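Local atomic coordinates of phenazine-1-carboxylate N-methyltransferase (Pseudomonas aeruginosa, PDB entry 2IP2), a protein that transfers a methyl group from S-adenosyl-L-methionine to phenazine-1-carboxylate, giving 5-methylphenazine-1-carboxylate on the pathway to the virulence pigment pyocyanin. Residues 119-122 / 123-127; 301-304 / 305-309; 21-24 / 25-28. All coordinates share one frame; numbering follows the deposited sequence.

Contact 1: residues 119-122 / 123-127; sequences SGTP and GFELA
Thr121 and Pro122, in the loop between helices 113-119 and 123-128, pack onto the first turn of helix 123-128. Pro122 holds the N-cap position, and its O accepts from Leu126 N at 3.0 Å with an N-H...O angle of 167°. The Thr121 methyl does most of the side-chain touching. CG2 stands anti to the backbone N, which carries it over to the new helix, where it meets Glu125 CG at 3.7 Å, the two side chains crossing at about a right angle. The same methyl reaches Leu126 CD2 at 3.8 Å, so it sits against two successive residues of the turn. Leu126 CD1, the other branch, comes to 3.8 Å from Thr121 O. Glu125 is extended beyond CG and runs alongside the Pro122 ring, pointing the same way, with OE1 4.0 Å from Pro122 CD. Before the turn, Ser119 OG accepts from Thr121 N at 3.1 Å and is also hydrogen-bonded to Glu115 O. Leu126 in turn rests on Glu115 and Ala116 of helix 113-119, while Phe124 leads away to stack on Phe128. Gly120 is the first residue to leave helix 113-119, with positive phi (89°), and the whole is an ST turn followed by Pro122 at the N-cap position: a tight helix-loop-helix connection.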
# COMPACT_ATOMS: atom_id res chain seq x y z
N SER A 119 -15.96 15.66 3.26
CA SER A 119 -17.43 15.77 3.21
C SER A 119 -18.15 14.92 4.29
O SER A 119 -19.28 15.19 4.72
CB SER A 119 -17.93 15.38 1.81
OG SER A 119 -17.80 13.97 1.62
N GLY A 120 -17.50 13.83 4.68
CA GLY A 120 -18.18 12.84 5.51
C GLY A 120 -18.95 11.75 4.79
O GLY A 120 -19.46 10.85 5.44
N THR A 121 -19.02 11.81 3.46
CA THR A 121 -19.66 10.76 2.67
C THR A 121 -18.59 9.69 2.47
O THR A 121 -17.51 9.99 2.03
CB THR A 121 -20.11 11.30 1.30
OG1 THR A 121 -20.95 12.44 1.51
CG2 THR A 121 -20.88 10.22 0.48
N PRO A 122 -18.88 8.44 2.83
CA PRO A 122 -17.89 7.34 2.71
C PRO A 122 -17.39 7.27 1.26
O PRO A 122 -18.15 7.52 0.34
CB PRO A 122 -18.71 6.11 3.08
CG PRO A 122 -19.69 6.73 4.11
CD PRO A 122 -20.14 7.97 3.42
N GLY A 123 -16.10 7.01 1.07
CA GLY A 123 -15.57 6.83 -0.30
C GLY A 123 -16.32 5.79 -1.10
O GLY A 123 -16.52 5.97 -2.31
N PHE A 124 -16.81 4.75 -0.43
CA PHE A 124 -17.60 3.74 -1.17
C PHE A 124 -18.82 4.45 -1.85
O PHE A 124 -19.09 4.28 -3.03
CB PHE A 124 -18.09 2.58 -0.32
CG PHE A 124 -18.77 1.51 -1.15
CD1 PHE A 124 -20.15 1.66 -1.55
CD2 PHE A 124 -18.03 0.44 -1.65
CE1 PHE A 124 -20.78 0.70 -2.38
CE2 PHE A 124 -18.65 -0.56 -2.45
CZ PHE A 124 -20.03 -0.40 -2.86
N GLU A 125 -19.53 5.24 -1.06
CA GLU A 125 -20.71 5.96 -1.58
C GLU A 125 -20.32 6.97 -2.67
O GLU A 125 -21.02 7.10 -3.72
CB GLU A 125 -21.40 6.67 -0.42
CG GLU A 125 -22.71 7.39 -0.94
CD GLU A 125 -23.66 7.76 0.16
OE1 GLU A 125 -23.46 7.35 1.31
OE2 GLU A 125 -24.64 8.44 -0.18
N LEU A 126 -19.20 7.70 -2.46
CA LEU A 126 -18.73 8.58 -3.53
C LEU A 126 -18.45 7.83 -4.83
O LEU A 126 -18.84 8.29 -5.91
CB LEU A 126 -17.53 9.42 -3.10
CG LEU A 126 -17.84 10.44 -1.98
CD1 LEU A 126 -16.48 11.01 -1.53
CD2 LEU A 126 -18.78 11.59 -2.44
N ALA A 127 -17.76 6.69 -4.72
CA ALA A 127 -17.33 5.87 -5.86
C ALA A 127 -18.51 5.22 -6.61
O ALA A 127 -18.48 5.09 -7.83
CB ALA A 127 -16.40 4.75 -5.40

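Contact 2: residues 301-304 / 305-309; sequences TTEE and VVDLL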
# COMPACT_ATOMS: atom_id res chain seq x y z
N THR A 301 -13.46 2.61 21.65
CA THR A 301 -12.29 2.23 22.40
C THR A 301 -12.69 1.06 23.28
O THR A 301 -13.89 0.87 23.62
CB THR A 301 -11.75 3.37 23.31
OG1 THR A 301 -12.77 3.73 24.24
CG2 THR A 301 -11.27 4.59 22.48
N THR A 302 -11.70 0.29 23.65
CA THR A 302 -11.88 -0.83 24.57
C THR A 302 -12.52 -0.34 25.86
O THR A 302 -13.47 -0.96 26.37
CB THR A 302 -10.52 -1.47 24.90
OG1 THR A 302 -9.87 -1.88 23.68
CG2 THR A 302 -10.71 -2.68 25.83
N GLU A 303 -11.97 0.76 26.39
CA GLU A 303 -12.53 1.43 27.58
C GLU A 303 -14.02 1.73 27.43
O GLU A 303 -14.80 1.45 28.33
CB GLU A 303 -11.75 2.71 27.92
CG GLU A 303 -12.30 3.44 29.18
CD GLU A 303 -11.24 4.32 29.93
OE1 GLU A 303 -10.45 5.02 29.24
OE2 GLU A 303 -11.24 4.31 31.21
N GLU A 304 -14.42 2.33 26.31
CA GLU A 304 -15.83 2.62 26.05
C GLU A 304 -16.64 1.32 26.11
O GLU A 304 -17.76 1.33 26.60
CB GLU A 304 -16.02 3.33 24.71
CG GLU A 304 -15.45 4.79 24.63
CD GLU A 304 -15.53 5.47 23.21
OE1 GLU A 304 -15.36 4.82 22.15
OE2 GLU A 304 -15.75 6.70 23.16
N VAL A 305 -16.08 0.20 25.64
CA VAL A 305 -16.91 -1.02 25.60
C VAL A 305 -17.07 -1.57 27.03
O VAL A 305 -18.14 -1.97 27.45
CB VAL A 305 -16.39 -2.08 24.60
CG1 VAL A 305 -17.15 -3.41 24.80
CG2 VAL A 305 -16.51 -1.53 23.11
N VAL A 306 -15.98 -1.54 27.77
CA VAL A 306 -15.98 -1.99 29.16
C VAL A 306 -16.97 -1.14 29.99
O VAL A 306 -17.81 -1.71 30.74
CB VAL A 306 -14.54 -1.95 29.71
CG1 VAL A 306 -14.51 -2.04 31.23
CG2 VAL A 306 -13.65 -3.09 29.06
N ASP A 307 -16.91 0.18 29.82
CA ASP A 307 -17.82 1.10 30.54
C ASP A 307 -19.30 0.92 30.16
O ASP A 307 -20.20 1.06 30.98
CB ASP A 307 -17.43 2.56 30.30
CG ASP A 307 -16.18 2.95 31.01
OD1 ASP A 307 -15.68 2.14 31.84
OD2 ASP A 307 -15.67 4.05 30.70
N LEU A 308 -19.53 0.63 28.88
CA LEU A 308 -20.88 0.39 28.39
C LEU A 308 -21.42 -0.89 28.99
O LEU A 308 -22.60 -0.95 29.41
CB LEU A 308 -20.89 0.36 26.86
CG LEU A 308 -22.23 0.00 26.19
CD1 LEU A 308 -23.41 0.91 26.56
CD2 LEU A 308 -22.07 -0.07 24.64
N LEU A 309 -20.55 -1.91 29.07
CA LEU A 309 -20.90 -3.21 29.70
C LEU A 309 -21.32 -3.02 31.15
O LEU A 309 -22.39 -3.52 31.54
CB LEU A 309 -19.74 -4.20 29.63
CG LEU A 309 -19.59 -4.82 28.20
CD1 LEU A 309 -18.35 -5.72 28.16
CD2 LEU A 309 -20.82 -5.61 27.82
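Thr301 and Glu304 bond to each other in both directions at the start of helix 302-311, forming a capping box. Thr301 OG1, at the N-cap, accepts from Glu304 N at 3.0 Å, and Thr301 N donates to Glu304 OE1 at 3.0 Å, reaching that oxygen on its anti side, 29° out of the carboxylate plane. Glu304 can return the bond because its CG lies beside its own backbone N (chi1 -68°), from where the extended chain folds back to the N-cap residue. Backbone bonds then carry the helix forward. Val306 N to Thr302 O and Asp307 N to Glu303 O are both 2.9 Å long and nearly straight; Val305 N is shared, bonding Thr301 O and, weakly, Thr302 O. Methyls rest against carbonyl oxygens: Val306 CG2 lies 3.4 Å from Thr302 O, and Val305 CG2 lies 3.6 Å from Thr301 O. Thr302 CG2 and Val306 CG2 meet more loosely, at 4.4 Å. The acidic pair Glu303 and Asp307 brings like charges near, OE2 to OD2 4.5 Å, with carboxylate planes 47° apart; closeness to the helix N-terminus would probably ease the repulsion. On the side facing the domain Val305 and Leu309 rest on Ile329 of strand 326-333, Val306 and Leu309 on Val316 of strand 314-322, and Leu308 on helix 248-261, while Thr302 OG1 is hydrogen-bonded to Thr274 OG1.

Contact 3: residues 21-24 / 25-28; sequences KSRC and VYVA
Residues 21-24 and 25-28 are successive turns of helix 6-30, joined by four regular i to i+4 bonds. These run from Val25 N to Lys21 O, Tyr26 N to Ser22 O, Val27 N to Arg23 O and Ala28 N to Cys24 O, the last 3.0 Å long. Across the turn, Arg23 and Tyr26 lie side by side and point the same way. The guanidinium and the ring are nearly parallel, 14° apart, and Tyr26 CD2 sits over one guanidinium face, 3.9 Å from Arg23 NH1 and 4.0 Å from NH2. Bends at chi2 (-51°) and chi3 (-76°) bring the arginine head back alongside Tyr26. The helix belongs to the dimerisation domain, and the arginine's bonds reach across the interface: NE to Trp110 O and NH2 to Thr111 O of the second subunit, with NH1 held by Gly103 O of its own chain, so three nitrogens fix the group's rotation, while Tyr26 OH bonds Glu104 OE2 and Arg30 NH1. Val27 CG2 lies 3.2 Å from Arg23 O. Cys24 faces Leu61 and Leu64 of helix 55-67 and also touches Trp110 of the second subunit.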
# COMPACT_ATOMS: atom_id res chain seq x y z
N LYS A 21 2.47 -2.65 -4.06
CA LYS A 21 2.55 -4.01 -3.57
C LYS A 21 1.13 -4.59 -3.43
O LYS A 21 0.93 -5.76 -3.74
CB LYS A 21 3.27 -4.09 -2.20
CG LYS A 21 4.74 -3.68 -2.31
CD LYS A 21 5.43 -3.27 -0.92
CE LYS A 21 5.32 -4.47 0.03
NZ LYS A 21 5.79 -4.06 1.39
N SER A 22 0.20 -3.81 -2.87
CA SER A 22 -1.21 -4.32 -2.77
C SER A 22 -1.70 -4.72 -4.15
O SER A 22 -2.31 -5.79 -4.32
CB SER A 22 -2.16 -3.28 -2.16
OG SER A 22 -1.59 -2.64 -1.02
N ARG A 23 -1.38 -3.88 -5.15
CA ARG A 23 -1.86 -4.17 -6.53
C ARG A 23 -1.19 -5.43 -7.04
O ARG A 23 -1.86 -6.24 -7.67
CB ARG A 23 -1.64 -2.98 -7.50
CG ARG A 23 -2.33 -1.65 -7.10
CD ARG A 23 -3.84 -1.91 -6.78
NE ARG A 23 -4.62 -2.10 -8.04
CZ ARG A 23 -5.85 -2.59 -8.08
NH1 ARG A 23 -6.43 -2.97 -6.97
NH2 ARG A 23 -6.51 -2.68 -9.22
N CYS A 24 0.12 -5.61 -6.80
CA CYS A 24 0.82 -6.84 -7.20
C CYS A 24 0.23 -8.10 -6.57
O CYS A 24 0.04 -9.11 -7.25
CB CYS A 24 2.30 -6.71 -6.91
SG CYS A 24 3.13 -5.60 -8.03
N VAL A 25 -0.16 -8.07 -5.29
CA VAL A 25 -0.78 -9.27 -4.67
C VAL A 25 -2.17 -9.48 -5.26
O VAL A 25 -2.59 -10.62 -5.53
CB VAL A 25 -0.80 -9.09 -3.08
CG1 VAL A 25 -1.71 -10.15 -2.41
CG2 VAL A 25 0.61 -9.16 -2.58
N TYR A 26 -2.87 -8.37 -5.52
CA TYR A 26 -4.22 -8.49 -6.13
C TYR A 26 -4.10 -9.20 -7.51
O TYR A 26 -4.83 -10.15 -7.82
CB TYR A 26 -4.88 -7.08 -6.22
CG TYR A 26 -6.14 -7.10 -7.10
CD1 TYR A 26 -7.31 -7.77 -6.69
CD2 TYR A 26 -6.08 -6.59 -8.41
CE1 TYR A 26 -8.46 -7.80 -7.55
CE2 TYR A 26 -7.18 -6.64 -9.25
CZ TYR A 26 -8.35 -7.25 -8.82
OH TYR A 26 -9.39 -7.27 -9.72
N VAL A 27 -3.12 -8.77 -8.29
CA VAL A 27 -2.88 -9.38 -9.55
C VAL A 27 -2.55 -10.85 -9.45
O VAL A 27 -3.11 -11.68 -10.18
CB VAL A 27 -1.80 -8.60 -10.33
CG1 VAL A 27 -1.38 -9.42 -11.58
CG2 VAL A 27 -2.28 -7.17 -10.75
N ALA A 28 -1.61 -11.22 -8.59
CA ALA A 28 -1.27 -12.65 -8.42
C ALA A 28 -2.54 -13.46 -8.06
O ALA A 28 -2.70 -14.61 -8.52
CB ALA A 28 -0.21 -12.81 -7.28

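In the fold
Along the chain contact 3 comes first, then contact 1, then contact 2, each a local feature of a helix or its start. Contact 3 lies in the N-terminal dimerisation domain, while contacts 1 and 2 both lie in the O-methyltransferase domain. Centres of contacts 1 and 3 are about 24 Å apart, those of 1 and 2 about 28 Å, and those of 2 and 3 about 37 Å, the last pair on opposite sides of the chain's centre; none touch. Contacts 1 and 3 both reach the second subunit, whereas contact 2 flanks the sheet of the Rossmann-like domain, consistent with one end serving dimerisation and the other S-adenosyl-L-methionine binding.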